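Local coordinates for putative flavoprotein decarboxylase (Streptomyces olivoviridis, PDB 6JLS), which acts as an FMN-dependent cysteine decarboxylase in the biosynthesis of thioviridamide, binding flavin mononucleotide as its cofactor, at residues Leu17-Leu23 / Ser93-Ala99; Gly32-Ala37 / Ser63-Val68; Leu73-Val78 / Cys114-Val118; Leu106-Asn111 / Asn148-Leu152. One frame throughout, in Å; residues are numbered along the deposited sequence.

Contact 1 of 4, residues Leu17-Leu23 / Ser93-Ala99; sequences LTLTMCL and SDAVVVA
Thr20 is held by the neighbouring strand through both its backbone N and its backbone O: the N donates to Ala95 O (3.0 Å), and the O accepts from Val97 N (2.9 Å). The same alternation continues two residues on, where Cys22 N reaches Val97 O and Cys22 O takes Ala99 N at 3.1 Å. The strands run parallel, 17° apart over these short segments. Between the bonds, CA-H groups fill in, such as Val96 CA against Thr20 O. The N-terminal end of the pairing departs from this pattern. There Thr18 O accepts from Asp94 N, while Thr18 N donates to the carboxylate, meeting Asp94 OD2 at 2.9 Å from the anti side and 34° out of its plane. A water lies between Thr18 OG1 and the same carboxylate oxygen, although its 2.4 Å distance to Asp94 OD2 makes its exact position doubtful. On the face carrying Thr20 and Cys22, Thr20 OG1 sits beside its own backbone N (chi1 -65°) and donates to Ser93 OG at 2.8 Å; that hydroxyl is also bonded to Ile89 O, so a buried polar pair is satisfied. Farther along this face Cys22 CB rests on Val98 CG2 at 3.7 Å. The other face is apolar, with Leu19 CD1 between Ala95 CB and Val97 CG2, and helix 182-193 packs on Val97. These are the two central strands of the six-stranded parallel sheet of this Rossmann-like flavoprotein fold, and the chemistry implies a core in which backbone polarity is met strand to strand, with side-chain polar groups taking over where the pairing begins.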
loop_
_atom_site.group_PDB
_atom_site.type_symbol
_atom_site.label_atom_id
_atom_site.label_comp_id
_atom_site.label_asym_id
_atom_site.label_seq_id
_atom_site.Cartn_x
_atom_site.Cartn_y
_atom_site.Cartn_z
ATOM N N LEU A 17 -2.765 18.770 40.834
ATOM C CA LEU A 17 -2.901 19.516 39.594
ATOM C C LEU A 17 -2.918 18.588 38.385
ATOM O O LEU A 17 -2.216 17.572 38.349
ATOM C CB LEU A 17 -1.758 20.521 39.462
ATOM C CG LEU A 17 -1.674 21.557 40.585
ATOM C CD1 LEU A 17 -0.550 22.560 40.338
ATOM C CD2 LEU A 17 -3.011 22.265 40.721
ATOM N N THR A 18 -3.729 18.947 37.396
ATOM C CA THR A 18 -3.717 18.330 36.075
ATOM C C THR A 18 -3.125 19.330 35.090
ATOM O O THR A 18 -3.723 20.384 34.842
ATOM C CB THR A 18 -5.130 17.934 35.639
ATOM O OG1 THR A 18 -5.650 16.941 36.529
ATOM C CG2 THR A 18 -5.123 17.384 34.226
ATOM N N LEU A 19 -1.964 19.006 34.528
ATOM C CA LEU A 19 -1.303 19.886 33.575
ATOM C C LEU A 19 -1.212 19.229 32.203
ATOM O O LEU A 19 -0.792 18.071 32.080
ATOM C CB LEU A 19 0.100 20.265 34.055
ATOM C CG LEU A 19 0.812 21.283 33.161
ATOM C CD1 LEU A 19 1.531 22.319 33.994
ATOM C CD2 LEU A 19 1.787 20.613 32.197
ATOM N N THR A 20 -1.579 19.973 31.169
ATOM C CA THR A 20 -1.448 19.511 29.795
ATOM C C THR A 20 -0.328 20.280 29.106
ATOM O O THR A 20 -0.354 21.516 29.052
ATOM C CB THR A 20 -2.761 19.665 29.033
ATOM O OG1 THR A 20 -3.750 18.805 29.626
ATOM C CG2 THR A 20 -2.581 19.293 27.571
ATOM N N MET A 21 0.639 19.534 28.582
ATOM C CA MET A 21 1.802 20.035 27.863
ATOM C C MET A 21 1.597 19.839 26.357
ATOM O O MET A 21 1.303 18.723 25.906
ATOM C CB MET A 21 3.038 19.276 28.359
ATOM C CG MET A 21 4.308 19.457 27.570
ATOM S SD MET A 21 5.734 18.635 28.374
ATOM C CE MET A 21 4.927 17.383 29.347
ATOM N N CYS A 22 1.742 20.910 25.578
ATOM C CA CYS A 22 1.599 20.826 24.127
ATOM C C CYS A 22 2.936 21.056 23.435
ATOM O O CYS A 22 3.703 21.946 23.816
ATOM C CB CYS A 22 0.573 21.832 23.596
ATOM S SG CYS A 22 -1.146 21.605 24.148
ATOM N N LEU A 23 3.206 20.253 22.405
ATOM C CA LEU A 23 4.468 20.293 21.679
ATOM C C LEU A 23 4.224 20.620 20.210
ATOM O O LEU A 23 3.405 19.970 19.550
ATOM C CB LEU A 23 5.200 18.960 21.805
ATOM C CG LEU A 23 5.565 18.511 23.223
ATOM C CD1 LEU A 23 6.409 17.242 23.157
ATOM C CD2 LEU A 23 6.315 19.613 23.947
ATOM N N SER A 93 -8.008 20.394 32.796
ATOM C CA SER A 93 -6.655 20.872 33.050
ATOM C C SER A 93 -6.673 22.096 33.948
ATOM O O SER A 93 -7.534 22.967 33.809
ATOM C CB SER A 93 -5.956 21.212 31.736
ATOM O OG SER A 93 -5.832 20.071 30.916
ATOM N N ASP A 94 -5.708 22.163 34.865
ATOM C CA ASP A 94 -5.486 23.371 35.650
ATOM C C ASP A 94 -4.483 24.313 35.003
ATOM O O ASP A 94 -4.399 25.480 35.400
ATOM C CB ASP A 94 -5.016 23.016 37.059
ATOM C CG ASP A 94 -5.951 22.058 37.746
ATOM O OD1 ASP A 94 -7.174 22.319 37.740
ATOM O OD2 ASP A 94 -5.463 21.035 38.268
ATOM N N ALA A 95 -3.733 23.837 34.018
ATOM C CA ALA A 95 -2.926 24.713 33.186
ATOM C C ALA A 95 -2.593 23.967 31.909
ATOM O O ALA A 95 -2.480 22.738 31.911
ATOM C CB ALA A 95 -1.643 25.159 33.893
ATOM N N VAL A 96 -2.439 24.727 30.829
ATOM C CA VAL A 96 -2.041 24.227 29.521
ATOM C C VAL A 96 -0.802 25.002 29.106
ATOM O O VAL A 96 -0.833 26.235 29.079
ATOM C CB VAL A 96 -3.168 24.413 28.486
ATOM C CG1 VAL A 96 -2.699 24.030 27.075
ATOM C CG2 VAL A 96 -4.418 23.648 28.904
ATOM N N VAL A 97 0.281 24.290 28.792
ATOM C CA VAL A 97 1.542 24.900 28.367
ATOM C C VAL A 97 1.834 24.483 26.930
ATOM O O VAL A 97 1.788 23.291 26.606
ATOM C CB VAL A 97 2.711 24.492 29.280
ATOM C CG1 VAL A 97 3.991 25.207 28.858
ATOM C CG2 VAL A 97 2.383 24.788 30.712
ATOM N N VAL A 98 2.133 25.455 26.071
ATOM C CA VAL A 98 2.623 25.177 24.724
ATOM C C VAL A 98 4.084 25.608 24.692
ATOM O O VAL A 98 4.405 26.807 24.734
ATOM C CB VAL A 98 1.799 25.874 23.635
ATOM C CG1 VAL A 98 2.288 25.446 22.241
ATOM C CG2 VAL A 98 0.328 25.543 23.795
ATOM N N ALA A 99 4.971 24.620 24.630
ATOM C CA ALA A 99 6.400 24.837 24.798
ATOM C C ALA A 99 7.165 23.668 24.186
ATOM O O ALA A 99 7.184 22.567 24.753
ATOM C CB ALA A 99 6.741 24.993 26.276
HETATM O O HOH W 1 -6.471 18.873 38.622
#

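Contact 2 of 4, residues Gly32-Ala37 / Ser63-Val68; sequences GPHMAA and SLRPFV
The ring of Phe67 receives the carbonyl oxygen of Pro33 over one face, 3.8 Å above the plane and displaced toward the rim, while Ser63 O lies at its edge, in the plane. Ala37 CB approaches the same ring obliquely, 3.5 Å from Phe67 CD2. The aromatic ring thus covers a carbonyl that already accepts from Ala37 N within the helix. Phe67 CG stands beside its own backbone N (chi1 -52°), which sets the ring against the turn formed by Pro33 and Ala37. Nearer the backbone, Phe67 CB packs 3.9 Å from Ala36 CB, and Val27 of a second subunit also packs on Phe67. The pyrrolidine of Pro33 settles onto the other end of the segment, its CG 3.3 Å from Ser63 OG, a hydroxyl bonded to Thr60 O. Leu64 brings CD2 against the start of the helix, 3.6 Å from Pro33 N and close to the bare backbone of Gly32. The contact is thus side-chain and backbone packing between helix 32-40 and the short helical turns at 63-67. Both lean on strand 46-51, through Ala36 on Leu47 and Leu64 on Val49 and Leu51.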
loop_
_atom_site.group_PDB
_atom_site.type_symbol
_atom_site.label_atom_id
_atom_site.label_comp_id
_atom_site.label_asym_id
_atom_site.label_seq_id
_atom_site.Cartn_x
_atom_site.Cartn_y
_atom_site.Cartn_z
ATOM N N GLY A 32 10.661 17.399 25.272
ATOM C CA GLY A 32 9.375 17.016 25.806
ATOM C C GLY A 32 9.483 15.935 26.861
ATOM O O GLY A 32 9.004 16.097 27.990
ATOM N N PRO A 33 10.115 14.799 26.508
ATOM C CA PRO A 33 10.253 13.707 27.491
ATOM C C PRO A 33 11.017 14.111 28.736
ATOM O O PRO A 33 10.647 13.708 29.847
ATOM C CB PRO A 33 10.995 12.616 26.699
ATOM C CG PRO A 33 10.614 12.863 25.273
ATOM C CD PRO A 33 10.532 14.373 25.156
ATOM N N HIS A 34 12.081 14.903 28.582
ATOM C CA HIS A 34 12.806 15.390 29.751
ATOM C C HIS A 34 11.919 16.285 30.616
ATOM O O HIS A 34 11.901 16.139 31.844
ATOM C CB HIS A 34 14.079 16.117 29.309
ATOM C CG HIS A 34 14.776 16.843 30.418
ATOM N ND1 HIS A 34 15.058 16.258 31.634
ATOM C CD2 HIS A 34 15.242 18.111 30.495
ATOM C CE1 HIS A 34 15.666 17.136 32.414
ATOM N NE2 HIS A 34 15.791 18.268 31.746
ATOM N N MET A 35 11.147 17.192 29.991
ATOM C CA MET A 35 10.238 18.067 30.738
ATOM C C MET A 35 9.128 17.266 31.417
ATOM O O MET A 35 8.761 17.548 32.565
ATOM C CB MET A 35 9.627 19.133 29.812
ATOM C CG MET A 35 10.634 20.028 29.097
ATOM S SD MET A 35 9.958 21.249 27.897
ATOM C CE MET A 35 8.930 20.266 26.804
ATOM N N ALA A 36 8.572 16.274 30.716
ATOM C CA ALA A 36 7.525 15.456 31.314
ATOM C C ALA A 36 8.049 14.704 32.528
ATOM O O ALA A 36 7.327 14.520 33.511
ATOM C CB ALA A 36 6.968 14.479 30.278
ATOM N N ALA A 37 9.303 14.253 32.474
ATOM C CA ALA A 37 9.892 13.581 33.626
ATOM C C ALA A 37 10.137 14.563 34.766
ATOM O O ALA A 37 9.861 14.254 35.929
ATOM C CB ALA A 37 11.185 12.884 33.214
ATOM N N SER A 63 8.426 7.948 23.156
ATOM C CA SER A 63 9.400 8.589 24.027
ATOM C C SER A 63 8.749 9.344 25.184
ATOM O O SER A 63 9.418 9.583 26.200
ATOM C CB SER A 63 10.270 9.543 23.215
ATOM O OG SER A 63 9.602 10.761 22.939
ATOM N N LEU A 64 7.470 9.723 25.056
ATOM C CA LEU A 64 6.717 10.453 26.076
ATOM C C LEU A 64 5.940 9.542 27.016
ATOM O O LEU A 64 5.869 9.819 28.219
ATOM C CB LEU A 64 5.733 11.434 25.419
ATOM C CG LEU A 64 6.403 12.586 24.665
ATOM C CD1 LEU A 64 5.476 13.129 23.587
ATOM C CD2 LEU A 64 6.842 13.687 25.628
ATOM N N ARG A 65 5.363 8.462 26.490
ATOM C CA ARG A 65 4.461 7.643 27.290
ATOM C C ARG A 65 5.053 7.188 28.619
ATOM O O ARG A 65 4.310 7.207 29.618
ATOM C CB ARG A 65 3.977 6.453 26.451
ATOM C CG ARG A 65 2.624 6.715 25.816
ATOM C CD ARG A 65 2.406 5.905 24.559
ATOM N NE ARG A 65 1.256 6.389 23.799
ATOM C CZ ARG A 65 1.042 6.104 22.518
ATOM N NH1 ARG A 65 1.905 5.341 21.856
ATOM N NH2 ARG A 65 -0.027 6.588 21.899
ATOM N N PRO A 66 6.336 6.797 28.726
ATOM C CA PRO A 66 6.837 6.318 30.025
ATOM C C PRO A 66 6.816 7.371 31.112
ATOM O O PRO A 66 6.875 7.011 32.294
ATOM C CB PRO A 66 8.275 5.867 29.713
ATOM C CG PRO A 66 8.303 5.630 28.247
ATOM C CD PRO A 66 7.360 6.640 27.671
ATOM N N PHE A 67 6.729 8.649 30.763
ATOM C CA PHE A 67 6.766 9.728 31.743
ATOM C C PHE A 67 5.419 10.390 31.958
ATOM O O PHE A 67 5.319 11.314 32.773
ATOM C CB PHE A 67 7.797 10.778 31.320
ATOM C CG PHE A 67 9.143 10.193 31.031
ATOM C CD1 PHE A 67 9.576 10.021 29.730
ATOM C CD2 PHE A 67 9.960 9.775 32.066
ATOM C CE1 PHE A 67 10.811 9.467 29.463
ATOM C CE2 PHE A 67 11.193 9.226 31.810
ATOM C CZ PHE A 67 11.621 9.067 30.502
ATOM N N VAL A 68 4.384 9.925 31.266
ATOM C CA VAL A 68 3.094 10.594 31.184
ATOM C C VAL A 68 2.043 9.630 31.716
ATOM O O VAL A 68 1.753 8.605 31.082
ATOM C CB VAL A 68 2.772 11.019 29.742
ATOM C CG1 VAL A 68 1.334 11.506 29.627
ATOM C CG2 VAL A 68 3.767 12.078 29.272
#

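Contact 3 of 4, residues Leu73-Val78 / Cys114-Val118; sequences LTDETV and CDNIV. With FMN (flavin mononucleotide), chain B.
Asp75 and Ile117, each the first residue of a helix, stand with their CA atoms 5.6 Å apart, so that two helix N termini meet, one behind the N-cap Thr74 and the other behind the N-cap Asn116. With CG beside its own backbone N (chi1 -78°), Asp75 carries its carboxylate across to the start of helix 117-124. There OD2 accepts from Ile117 N at 3.1 Å, on the syn side but 32° out of the carboxylate plane, and OD1 is joined through a water to Val118 N. One side chain thereby serves one amide directly and the next through a water, and the helix end would probably stabilise its negative charge. Beside this polar bridge, Ile117 and Val78 meet tip to tip, with Ile117 CG1 3.7 Å from Val78 CG2, and Ile117 CD1 tucks against Asp75 OD2. Thr74 OG1 caps its own helix by accepting from Thr77 N at 3.2 Å. The second segment also helps build a cofactor site at a subunit interface: Cys114 O accepts from the ribityl hydroxyl O3' of a flavin mononucleotide at 2.6 Å. That flavin is held chiefly by a neighbouring subunit, through its Thr52, Thr102 and Thr105 among others, while Asn116 touches another flavin. Helix 85-91 covers the apolar side, His86 packing on both Val78 and Ile117, and Ala50 of strand 46-51 lies against Ile117 and Val118.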
loop_
_atom_site.group_PDB
_atom_site.type_symbol
_atom_site.label_atom_id
_atom_site.label_comp_id
_atom_site.label_asym_id
_atom_site.label_seq_id
_atom_site.Cartn_x
_atom_site.Cartn_y
_atom_site.Cartn_z
ATOM N N LEU A 73 -1.548 12.550 23.130
ATOM C CA LEU A 73 -2.546 12.738 22.088
ATOM C C LEU A 73 -1.894 13.273 20.830
ATOM O O LEU A 73 -1.132 14.248 20.875
ATOM C CB LEU A 73 -3.647 13.703 22.532
ATOM C CG LEU A 73 -4.400 13.379 23.818
ATOM C CD1 LEU A 73 -3.725 14.055 24.997
ATOM C CD2 LEU A 73 -5.847 13.813 23.721
ATOM N N THR A 74 -2.199 12.636 19.714
ATOM C CA THR A 74 -1.938 13.198 18.407
ATOM C C THR A 74 -3.246 13.279 17.639
ATOM O O THR A 74 -4.275 12.732 18.044
ATOM C CB THR A 74 -0.929 12.353 17.642
ATOM O OG1 THR A 74 -1.528 11.085 17.379
ATOM C CG2 THR A 74 0.323 12.163 18.485
ATOM N N ASP A 75 -3.189 13.974 16.511
ATOM C CA ASP A 75 -4.364 14.075 15.658
ATOM C C ASP A 75 -4.872 12.696 15.222
ATOM O O ASP A 75 -6.088 12.470 15.172
ATOM C CB ASP A 75 -4.040 14.978 14.469
ATOM C CG ASP A 75 -4.082 16.462 14.848
ATOM O OD1 ASP A 75 -3.087 16.999 15.368
ATOM O OD2 ASP A 75 -5.135 17.099 14.663
ATOM N N GLU A 76 -3.966 11.751 14.939
ATOM C CA GLU A 76 -4.378 10.417 14.506
ATOM C C GLU A 76 -4.966 9.621 15.661
ATOM O O GLU A 76 -5.989 8.947 15.500
ATOM C CB GLU A 76 -3.199 9.660 13.893
ATOM C CG GLU A 76 -2.424 10.428 12.824
ATOM C CD GLU A 76 -1.334 11.333 13.403
ATOM O OE1 GLU A 76 -1.642 12.442 13.898
ATOM O OE2 GLU A 76 -0.155 10.926 13.364
ATOM N N THR A 77 -4.325 9.684 16.827
ATOM C CA THR A 77 -4.854 9.050 18.033
ATOM C C THR A 77 -6.295 9.473 18.304
ATOM O O THR A 77 -7.173 8.627 18.517
ATOM C CB THR A 77 -3.955 9.403 19.222
ATOM O OG1 THR A 77 -2.783 8.590 19.174
ATOM C CG2 THR A 77 -4.665 9.200 20.554
ATOM N N VAL A 78 -6.559 10.779 18.297
ATOM C CA VAL A 78 -7.892 11.282 18.608
ATOM C C VAL A 78 -8.884 10.920 17.511
ATOM O O VAL A 78 -10.042 10.601 17.801
ATOM C CB VAL A 78 -7.812 12.802 18.844
ATOM C CG1 VAL A 78 -9.195 13.421 19.000
ATOM C CG2 VAL A 78 -6.955 13.088 20.081
ATOM N N CYS A 114 -8.148 26.719 14.917
ATOM C CA CYS A 114 -7.771 25.481 15.609
ATOM C C CYS A 114 -7.990 24.278 14.694
ATOM O O CYS A 114 -8.984 23.567 14.792
ATOM C CB CYS A 114 -8.553 25.336 16.903
ATOM S SG CYS A 114 -10.303 25.701 16.668
ATOM N N ASP A 115 -7.021 24.024 13.816
ATOM C CA ASP A 115 -7.146 22.945 12.850
ATOM C C ASP A 115 -6.450 21.647 13.277
ATOM O O ASP A 115 -6.453 20.681 12.511
ATOM C CB ASP A 115 -6.612 23.401 11.489
ATOM C CG ASP A 115 -5.109 23.621 11.490
ATOM O OD1 ASP A 115 -4.486 23.589 12.574
ATOM O OD2 ASP A 115 -4.543 23.825 10.397
ATOM N N ASN A 116 -5.832 21.606 14.458
ATOM C CA ASN A 116 -5.307 20.363 15.008
ATOM C C ASN A 116 -5.651 20.286 16.486
ATOM O O ASN A 116 -6.123 21.252 17.092
ATOM C CB ASN A 116 -3.787 20.225 14.806
ATOM C CG ASN A 116 -3.002 21.403 15.364
ATOM O OD1 ASN A 116 -3.415 22.052 16.338
ATOM N ND2 ASN A 116 -1.865 21.694 14.744
ATOM N N ILE A 117 -5.352 19.118 17.055
ATOM C CA ILE A 117 -5.696 18.799 18.438
ATOM C C ILE A 117 -5.020 19.755 19.418
ATOM O O ILE A 117 -5.621 20.148 20.423
ATOM C CB ILE A 117 -5.351 17.320 18.712
ATOM C CG1 ILE A 117 -6.619 16.465 18.644
ATOM C CG2 ILE A 117 -4.623 17.130 20.025
ATOM C CD1 ILE A 117 -7.280 16.470 17.286
ATOM N N VAL A 118 -3.778 20.167 19.147
ATOM C CA VAL A 118 -3.103 21.093 20.059
ATOM C C VAL A 118 -3.831 22.444 20.105
ATOM O O VAL A 118 -4.144 22.960 21.190
ATOM C CB VAL A 118 -1.620 21.257 19.681
ATOM C CG1 VAL A 118 -1.033 22.512 20.361
ATOM C CG2 VAL A 118 -0.828 20.018 20.108
HETATM N N1 FMN B . -14.946 22.512 16.025
HETATM C C2 FMN B . -15.881 23.521 15.969
HETATM O O2 FMN B . -15.528 24.655 15.658
HETATM N N3 FMN B . -17.202 23.261 16.272
HETATM C C4 FMN B . -17.601 21.989 16.629
HETATM O O4 FMN B . -18.780 21.750 16.897
HETATM C C4A FMN B . -16.657 20.971 16.682
HETATM N N5 FMN B . -17.044 19.693 17.037
HETATM C C5A FMN B . -16.115 18.676 17.098
HETATM C C6 FMN B . -16.535 17.403 17.463
HETATM C C7 FMN B . -15.612 16.359 17.526
HETATM C C7M FMN B . -16.093 14.987 17.926
HETATM C C8 FMN B . -14.258 16.597 17.221
HETATM C C8M FMN B . -13.257 15.474 17.285
HETATM C C9 FMN B . -13.843 17.885 16.856
HETATM C C9A FMN B . -14.775 18.927 16.795
HETATM N N10 FMN B . -14.387 20.212 16.438
HETATM C C10 FMN B . -15.323 21.232 16.379
HETATM C "C1'" FMN B . -12.955 20.500 16.089
HETATM C "C2'" FMN B . -12.831 20.557 14.557
HETATM O "O2'" FMN B . -13.156 19.320 13.944
HETATM C "C3'" FMN B . -11.435 20.983 14.123
HETATM O "O3'" FMN B . -11.255 22.333 14.480
HETATM C "C4'" FMN B . -11.286 20.786 12.615
HETATM O "O4'" FMN B . -9.957 20.963 12.153
HETATM C "C5'" FMN B . -12.215 21.716 11.849
HETATM O "O5'" FMN B . -11.904 21.521 10.490
HETATM P P FMN B . -12.717 22.264 9.331
HETATM O O1P FMN B . -13.231 23.593 9.855
HETATM O O2P FMN B . -11.784 22.523 8.168
HETATM O O3P FMN B . -13.895 21.418 8.917
HETATM O O HOH W 2 -2.234 18.537 17.222
#

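Contact 4 of 4, residues Leu106-Asn111 / Asn148-Leu152; sequences LGKLAN and NLDAL
Leu152 is the main bump of this interface, its two methyls dividing between two places on the facing helix. CD1 presses on Leu106 CD2 at 3.5 Å, the two leucines crossing at about a right angle, while CD2 drops between Leu109 CB, at 3.6 Å, and the backbone N of Ala110. With CG beside its own backbone N (chi1 -72°), the isobutyl fork is carried across to the groove between Leu106 and Leu109. The return bump is small: Ala110 CB enters a hollow formed by Asn148 and, a turn later, Ala151 and Leu152, and lies 3.5 Å from Asn148 O and 4.0 Å from Ala151 CB. At the other margin the flat amide of Asn148 lies against the bare backbone of Gly107, with ND2 3.4 Å from Gly107 CA. Asn111 closes this corner. Its ND2 donates to Gly107 O at 2.8 Å, in its own amide plane, and more weakly to Asn148 OD1 at 3.3 Å, the two amides standing almost perpendicular. Asn148 ND2 has a stronger partner in Asn111 O of a neighbouring subunit, so the same corner takes part in the assembly. The segments 106-110 and 148-152 cross at 52°, their axes 8.6 Å apart, with Gly107 and Ala110 as the small residues at the crossing. Both helices pack beside strand 129-133, whose Leu131 lies against Leu106 and Leu152, and helix 117-124 meets Leu109 through Thr119 and Val122.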
loop_
_atom_site.group_PDB
_atom_site.type_symbol
_atom_site.label_atom_id
_atom_site.label_comp_id
_atom_site.label_asym_id
_atom_site.label_seq_id
_atom_site.Cartn_x
_atom_site.Cartn_y
_atom_site.Cartn_z
ATOM N N LEU A 106 1.514 29.673 17.101
ATOM C CA LEU A 106 1.158 30.988 17.627
ATOM C C LEU A 106 0.256 31.745 16.654
ATOM O O LEU A 106 -0.736 32.372 17.062
ATOM C CB LEU A 106 2.433 31.784 17.905
ATOM C CG LEU A 106 3.380 31.234 18.966
ATOM C CD1 LEU A 106 4.712 31.953 18.884
ATOM C CD2 LEU A 106 2.774 31.398 20.353
ATOM N N GLY A 107 0.577 31.683 15.357
ATOM C CA GLY A 107 -0.224 32.391 14.373
ATOM C C GLY A 107 -1.631 31.840 14.272
ATOM O O GLY A 107 -2.593 32.597 14.106
ATOM N N LYS A 108 -1.775 30.517 14.387
ATOM C CA LYS A 108 -3.100 29.907 14.329
ATOM C C LYS A 108 -3.919 30.283 15.557
ATOM O O LYS A 108 -5.082 30.687 15.439
ATOM C CB LYS A 108 -2.982 28.392 14.220
ATOM C CG LYS A 108 -2.395 27.853 12.921
ATOM C CD LYS A 108 -2.397 26.321 12.935
ATOM C CE LYS A 108 -1.657 25.757 11.724
ATOM N NZ LYS A 108 -1.589 24.264 11.676
ATOM N N LEU A 109 -3.328 30.155 16.751
ATOM C CA LEU A 109 -4.058 30.514 17.964
ATOM C C LEU A 109 -4.452 31.979 17.927
ATOM O O LEU A 109 -5.607 32.329 18.195
ATOM C CB LEU A 109 -3.214 30.230 19.203
ATOM C CG LEU A 109 -2.803 28.776 19.433
ATOM C CD1 LEU A 109 -1.776 28.642 20.571
ATOM C CD2 LEU A 109 -4.034 27.923 19.708
ATOM N N ALA A 110 -3.504 32.839 17.551
ATOM C CA ALA A 110 -3.747 34.268 17.496
ATOM C C ALA A 110 -4.918 34.612 16.596
ATOM O O ALA A 110 -5.543 35.661 16.780
ATOM C CB ALA A 110 -2.494 34.990 17.009
ATOM N N ASN A 111 -5.231 33.764 15.615
ATOM C CA ASN A 111 -6.283 34.067 14.653
ATOM C C ASN A 111 -7.460 33.103 14.751
ATOM O O ASN A 111 -8.298 33.066 13.845
ATOM C CB ASN A 111 -5.718 34.091 13.230
ATOM C CG ASN A 111 -4.775 35.262 13.003
ATOM O OD1 ASN A 111 -5.212 36.392 12.744
ATOM N ND2 ASN A 111 -3.479 35.008 13.121
ATOM N N ASN A 148 0.570 38.844 16.348
ATOM C CA ASN A 148 0.027 37.599 16.865
ATOM C C ASN A 148 0.239 37.497 18.372
ATOM O O ASN A 148 -0.665 37.083 19.110
ATOM C CB ASN A 148 0.657 36.415 16.130
ATOM C CG ASN A 148 0.146 36.270 14.712
ATOM O OD1 ASN A 148 -0.930 36.763 14.371
ATOM N ND2 ASN A 148 0.912 35.579 13.875
ATOM N N LEU A 149 1.430 37.872 18.850
ATOM C CA LEU A 149 1.683 37.879 20.288
ATOM C C LEU A 149 0.762 38.870 21.006
ATOM O O LEU A 149 0.247 38.579 22.096
ATOM C CB LEU A 149 3.152 38.209 20.550
ATOM C CG LEU A 149 4.195 37.323 19.848
ATOM C CD1 LEU A 149 5.606 37.749 20.231
ATOM C CD2 LEU A 149 3.996 35.838 20.167
ATOM N N ASP A 150 0.522 40.038 20.396
ATOM C CA ASP A 150 -0.484 40.954 20.929
ATOM C C ASP A 150 -1.837 40.267 21.055
ATOM O O ASP A 150 -2.494 40.357 22.098
ATOM C CB ASP A 150 -0.623 42.191 20.039
ATOM C CG ASP A 150 0.622 43.064 20.025
ATOM O OD1 ASP A 150 1.497 42.895 20.909
ATOM O OD2 ASP A 150 0.704 43.932 19.119
ATOM N N ALA A 151 -2.271 39.575 19.999
ATOM C CA ALA A 151 -3.565 38.903 20.051
ATOM C C ALA A 151 -3.568 37.798 21.110
ATOM O O ALA A 151 -4.551 37.634 21.841
ATOM C CB ALA A 151 -3.923 38.352 18.662
ATOM N N LEU A 152 -2.471 37.036 21.214
ATOM C CA LEU A 152 -2.412 35.935 22.171
ATOM C C LEU A 152 -2.545 36.442 23.595
ATOM O O LEU A 152 -3.158 35.799 24.455
ATOM C CB LEU A 152 -1.100 35.172 21.992
ATOM C CG LEU A 152 -1.130 34.354 20.703
ATOM C CD1 LEU A 152 0.237 33.844 20.349
ATOM C CD2 LEU A 152 -2.121 33.209 20.822
#

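From the N terminus, strand 18-23 opens contact 1 and is followed by helix 32-40, which opens contact 2. The latter closes first, at 63-68, so it is contained wholly within the longer excursion that contact 1 completes at 93-99. Before that closure the chain starts contact 3 at 73-78, and 114-118 finishes it afterwards: contacts 1 and 3 cross. Contact 4 begins at 106-111, before contact 3 ends, and closes at 148-152, so these two cross as well, joined by the Asp115-Lys108 salt bridge. Contacts 2 and 4 lie on opposite sides of the chain's centre, while contact 1 joins the sheet's middle strands.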